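Local atomic coordinates of triosephosphate isomerase (Toxoplasma gondii, PDB entry 5UPR), a protein that probably interconverts D-glyceraldehyde 3-phosphate and dihydroxyacetone phosphate as a homodimeric TIM-barrel enzyme of glycolysis and gluconeogenesis. Residues Q157-R162 with R203-Q208; Q55-L60 with K93-V98. All blocks are in the same frame, centred on the assembly; numbering follows the deposited sequence.

Interaction 1. Residues Q157-R162 with R203-Q208; sequences QLEAVR and RNWLAQ
Leu-158 sets its CB over the six-membered ring of Trp-205 in a CH-pi contact, 3.5 Å from the ring centroid and 5° off the normal. Farther along the same side chain, CD1 lies against CD2 and CE3 of the indole, 3.9 Å from Trp-205 CE3, the leucine and the indole running alongside with their tips pointing opposite ways. The far end of the indole pushes on to the helix backbone: Trp-205 CH2 is 3.5 Å from Leu-158 O, and Arg-162 CB meets the ring edge near its plane. CG of Trp-205, anti to the backbone N (chi1 -178°), directs the indole across to helix 157-162, between axes 11.3 Å apart that cross at -32°. The pyrrole NH is served by a water, which accepts from Trp-205 NE1 at 2.8 Å and donates to Glu-159 OE1. Behind that oxygen, Arg-162 grips the carboxylate side-on: NE binds Glu-159 OE1 at 3.0 Å and NH2 forms the salt bridge to Glu-159 OE2 at 2.9 Å, both nearly straight and on the syn sides. The carboxylate oxygens sit nearly in the guanidinium plane, but both nitrogens lie well out of the carboxylate plane. One turn apart on one helix, the pair fixes the rotation of the carboxylate. On the barrel side Leu-158 also touches Ile-138 of strand 133-138. The contact thus joins two outer helices of the TIM barrel through one aromatic side chain, apolar over its face and polar at its NH, where the paired arginine would partly offset the carboxylate charge.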
# COMPACT_ATOMS: atom_id res chain seq x y z
N GLN A 157 11.70 16.55 -12.41
CA GLN A 157 10.90 15.92 -11.37
C GLN A 157 9.97 16.89 -10.65
O GLN A 157 8.80 16.63 -10.42
CB GLN A 157 11.82 15.22 -10.35
CG GLN A 157 12.52 13.99 -10.93
CD GLN A 157 13.34 13.28 -9.91
OE1 GLN A 157 14.00 13.91 -9.06
NE2 GLN A 157 13.27 11.94 -9.88
N LEU A 158 10.51 18.05 -10.31
CA LEU A 158 9.74 19.09 -9.64
C LEU A 158 8.74 19.76 -10.57
O LEU A 158 7.63 20.06 -10.15
CB LEU A 158 10.70 20.08 -9.04
CG LEU A 158 11.48 19.62 -7.86
CD1 LEU A 158 12.70 20.48 -7.56
CD2 LEU A 158 10.56 19.61 -6.66
N GLU A 159 9.12 20.02 -11.82
CA GLU A 159 8.20 20.64 -12.82
C GLU A 159 6.92 19.76 -13.04
O GLU A 159 5.87 20.32 -13.16
CB GLU A 159 8.94 20.88 -14.12
CG GLU A 159 8.12 21.28 -15.35
CD GLU A 159 7.44 22.61 -15.21
OE1 GLU A 159 7.73 23.40 -14.25
OE2 GLU A 159 6.54 22.88 -16.05
N ALA A 160 7.05 18.41 -13.06
CA ALA A 160 5.89 17.58 -13.17
C ALA A 160 4.92 17.84 -12.00
O ALA A 160 3.72 17.90 -12.16
CB ALA A 160 6.28 16.09 -13.19
N VAL A 161 5.47 18.00 -10.79
CA VAL A 161 4.66 18.31 -9.63
C VAL A 161 4.01 19.67 -9.73
O VAL A 161 2.82 19.82 -9.45
CB VAL A 161 5.41 18.14 -8.31
CG1 VAL A 161 4.49 18.47 -7.11
CG2 VAL A 161 5.90 16.69 -8.17
N ARG A 162 4.74 20.67 -10.19
CA ARG A 162 4.18 22.01 -10.42
C ARG A 162 3.03 22.01 -11.44
O ARG A 162 2.05 22.74 -11.26
CB ARG A 162 5.24 23.01 -10.85
CG ARG A 162 4.80 24.48 -10.84
CD ARG A 162 5.50 25.39 -11.78
NE ARG A 162 5.39 24.88 -13.13
CZ ARG A 162 4.30 25.01 -13.89
NH1 ARG A 162 3.17 25.59 -13.44
NH2 ARG A 162 4.30 24.47 -15.10
N ARG A 203 16.19 25.05 -4.08
CA ARG A 203 15.54 26.30 -3.57
C ARG A 203 15.46 27.38 -4.66
O ARG A 203 14.46 28.05 -4.74
CB ARG A 203 16.20 26.79 -2.29
CG ARG A 203 15.35 27.74 -1.46
CD ARG A 203 16.00 28.17 -0.14
NE ARG A 203 16.38 27.00 0.69
CZ ARG A 203 15.55 26.23 1.37
NH1 ARG A 203 14.26 26.46 1.42
NH2 ARG A 203 16.04 25.19 2.04
N ASN A 204 16.45 27.46 -5.53
CA ASN A 204 16.43 28.41 -6.65
C ASN A 204 15.36 27.96 -7.63
O ASN A 204 14.71 28.81 -8.22
CB ASN A 204 17.77 28.54 -7.42
CG ASN A 204 18.89 29.17 -6.60
OD1 ASN A 204 18.65 29.86 -5.60
ND2 ASN A 204 20.14 28.90 -7.01
N TRP A 205 15.14 26.64 -7.79
CA TRP A 205 14.06 26.17 -8.63
C TRP A 205 12.71 26.64 -8.07
O TRP A 205 11.88 27.14 -8.84
CB TRP A 205 14.07 24.62 -8.82
CG TRP A 205 12.96 24.17 -9.75
CD1 TRP A 205 13.03 24.03 -11.13
CD2 TRP A 205 11.61 23.89 -9.40
NE1 TRP A 205 11.79 23.70 -11.62
CE2 TRP A 205 10.91 23.56 -10.58
CE3 TRP A 205 10.92 23.86 -8.16
CZ2 TRP A 205 9.54 23.31 -10.57
CZ3 TRP A 205 9.53 23.56 -8.18
CH2 TRP A 205 8.89 23.26 -9.36
N LEU A 206 12.48 26.47 -6.73
CA LEU A 206 11.23 26.90 -6.13
C LEU A 206 10.99 28.39 -6.40
O LEU A 206 9.88 28.80 -6.70
CB LEU A 206 11.19 26.62 -4.64
CG LEU A 206 11.17 25.16 -4.22
CD1 LEU A 206 11.50 25.02 -2.73
CD2 LEU A 206 9.83 24.58 -4.53
N ALA A 207 12.03 29.19 -6.26
CA ALA A 207 11.92 30.63 -6.40
C ALA A 207 11.51 31.07 -7.80
O ALA A 207 10.78 31.98 -7.92
CB ALA A 207 13.24 31.35 -5.99
N GLN A 208 12.07 30.43 -8.82
CA GLN A 208 11.81 30.76 -10.26
C GLN A 208 10.50 30.16 -10.75
O GLN A 208 9.80 30.81 -11.47
CB GLN A 208 13.00 30.30 -11.15
CG GLN A 208 12.79 29.88 -12.63
CD GLN A 208 13.06 30.94 -13.62
OE1 GLN A 208 14.10 31.64 -13.51
NE2 GLN A 208 12.19 31.07 -14.63
O HOH W 1 10.85 24.03 -14.21

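Interaction 2. Residues Q55-L60 with K93-V98; sequences QVQDSL and KNIPWV
Gln-57 NE2 is the polar atom on which this contact turns: it donates to Lys-93 O at 3.0 Å with an N-H...O angle of 170°, and to a water 2.9 Å away. The carbonyl oxygen lies close to the plane of the glutamine amide, while the donor is tilted 19° from the carbonyl plane. The same water donates to Asn-94 O at 2.7 Å, tying the amide to a second backbone carbonyl. At the other end of the amide, Gln-57 OE1 accepts from another water at 2.6 Å, which in turn accepts from Lys-93 NZ. The glutamine reaches this far because its chain is extended beyond CG (chi2 175°), and its amide rests beside Ile-95, with NE2 3.7 Å from CG1. The carbonyls it meets belong to a helix end: Asn-94, with positive phi, is the C-prime residue of a Schellman motif closing helix 87-92, in which Ile-95 N returns to Ile-90 O. Lys-93 NZ also bonds Thr-22 OG1 of the second subunit, whose Leu-51 packs on Ile-95, so the contact borders the dimer interface. Within the barrel, Gln-57 bridges from helix 53-59 to the turn that leads into strand 97-100; Val-56 faces Val-67 of the intervening strand 65-69, and Ser-59 leans on Val-29 of helix 22-34.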
# COMPACT_ATOMS: atom_id res chain seq x y z
N GLN A 55 -1.37 1.60 15.80
CA GLN A 55 -0.69 1.26 17.05
C GLN A 55 0.25 2.41 17.49
O GLN A 55 0.31 2.78 18.67
CB GLN A 55 0.14 -0.03 16.85
CG GLN A 55 1.00 -0.46 18.05
CD GLN A 55 1.92 -1.64 17.76
OE1 GLN A 55 1.75 -2.36 16.79
NE2 GLN A 55 2.91 -1.81 18.59
N VAL A 56 0.96 2.98 16.52
CA VAL A 56 1.83 4.12 16.82
C VAL A 56 0.98 5.31 17.28
O VAL A 56 1.30 5.94 18.30
CB VAL A 56 2.70 4.51 15.60
CG1 VAL A 56 3.51 5.74 15.87
CG2 VAL A 56 3.63 3.39 15.22
N GLN A 57 -0.12 5.60 16.55
CA GLN A 57 -1.02 6.69 16.95
C GLN A 57 -1.58 6.49 18.37
O GLN A 57 -1.76 7.47 19.11
CB GLN A 57 -2.22 6.82 16.01
CG GLN A 57 -1.91 7.25 14.64
CD GLN A 57 -3.11 7.25 13.73
OE1 GLN A 57 -3.75 6.20 13.51
NE2 GLN A 57 -3.46 8.42 13.25
N ASP A 58 -1.88 5.24 18.74
CA ASP A 58 -2.43 4.99 20.07
C ASP A 58 -1.46 5.11 21.23
O ASP A 58 -1.91 5.42 22.34
CB ASP A 58 -2.99 3.57 20.16
CG ASP A 58 -4.24 3.37 19.28
OD1 ASP A 58 -4.67 4.33 18.55
OD2 ASP A 58 -4.74 2.24 19.29
N SER A 59 -0.17 4.82 21.02
CA SER A 59 0.81 4.78 22.10
C SER A 59 1.82 5.93 22.10
O SER A 59 2.52 6.14 23.10
CB SER A 59 1.52 3.43 22.15
OG SER A 59 2.07 3.13 20.88
N LEU A 60 1.91 6.70 21.03
CA LEU A 60 2.88 7.79 20.97
C LEU A 60 2.38 8.93 21.83
O LEU A 60 1.22 9.27 21.76
CB LEU A 60 3.13 8.16 19.52
CG LEU A 60 4.30 8.98 19.01
CD1 LEU A 60 5.63 8.34 19.30
CD2 LEU A 60 4.10 9.09 17.50
N LYS A 93 -8.33 9.13 9.01
CA LYS A 93 -7.76 8.32 10.09
C LYS A 93 -6.78 9.18 10.95
O LYS A 93 -6.08 8.64 11.82
CB LYS A 93 -7.07 7.10 9.45
CG LYS A 93 -6.44 6.06 10.36
CD LYS A 93 -7.42 5.49 11.34
CE LYS A 93 -6.85 4.28 12.11
NZ LYS A 93 -7.59 4.10 13.40
N ASN A 94 -6.77 10.52 10.75
CA ASN A 94 -5.88 11.44 11.51
C ASN A 94 -4.38 11.23 11.33
O ASN A 94 -3.61 11.49 12.22
CB ASN A 94 -6.21 11.45 13.00
CG ASN A 94 -7.68 11.57 13.27
OD1 ASN A 94 -8.32 12.59 12.98
ND2 ASN A 94 -8.24 10.53 13.90
N ILE A 95 -3.99 10.78 10.16
CA ILE A 95 -2.60 10.67 9.78
C ILE A 95 -2.26 11.97 9.03
O ILE A 95 -2.84 12.21 7.97
CB ILE A 95 -2.40 9.44 8.89
CG1 ILE A 95 -2.76 8.16 9.67
CG2 ILE A 95 -0.95 9.40 8.37
CD1 ILE A 95 -3.00 6.94 8.80
N PRO A 96 -1.32 12.80 9.58
CA PRO A 96 -1.14 14.13 8.93
C PRO A 96 -0.17 14.17 7.76
O PRO A 96 -0.25 15.12 6.99
CB PRO A 96 -0.67 15.04 10.06
CG PRO A 96 -0.14 14.10 11.12
CD PRO A 96 -0.73 12.75 10.93
N TRP A 97 0.69 13.14 7.58
CA TRP A 97 1.74 13.17 6.59
C TRP A 97 1.72 11.95 5.69
O TRP A 97 1.35 10.87 6.12
CB TRP A 97 3.14 13.24 7.24
CG TRP A 97 3.44 14.55 7.84
CD1 TRP A 97 3.15 14.92 9.10
CD2 TRP A 97 4.13 15.67 7.26
NE1 TRP A 97 3.57 16.18 9.34
CE2 TRP A 97 4.14 16.70 8.22
CE3 TRP A 97 4.68 15.91 6.00
CZ2 TRP A 97 4.70 17.94 7.99
CZ3 TRP A 97 5.24 17.18 5.74
CH2 TRP A 97 5.25 18.16 6.74
N VAL A 98 2.22 12.14 4.47
CA VAL A 98 2.54 11.05 3.58
C VAL A 98 3.91 11.27 2.90
O VAL A 98 4.27 12.42 2.60
CB VAL A 98 1.50 10.87 2.47
CG1 VAL A 98 0.22 10.36 3.13
CG2 VAL A 98 1.23 12.12 1.64
O HOH W 2 -5.89 5.59 14.91
O HOH W 3 -1.99 10.70 14.28

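In the fold
From the N terminus, strand 10-15, helix 22-34 and strand 42-47 precede interaction 2, which closes a loop from helix 53-59 through strand 65-69 and helix 87-92 to the entry of strand 97-100. The chain then adds strand 133-138 before interaction 1 opens on helix 150-164; that contact closes around strand 174-178 at helix 192-209. The two loops follow in series, neither nested nor crossed, and their centres stand 30 Å apart on opposite sides of the chain's centre. Interaction 1 joins two helices of the barrel's outer layer away from the partner subunit, whereas interaction 2 joins a helix to a helix-strand turn beside the dimer interface.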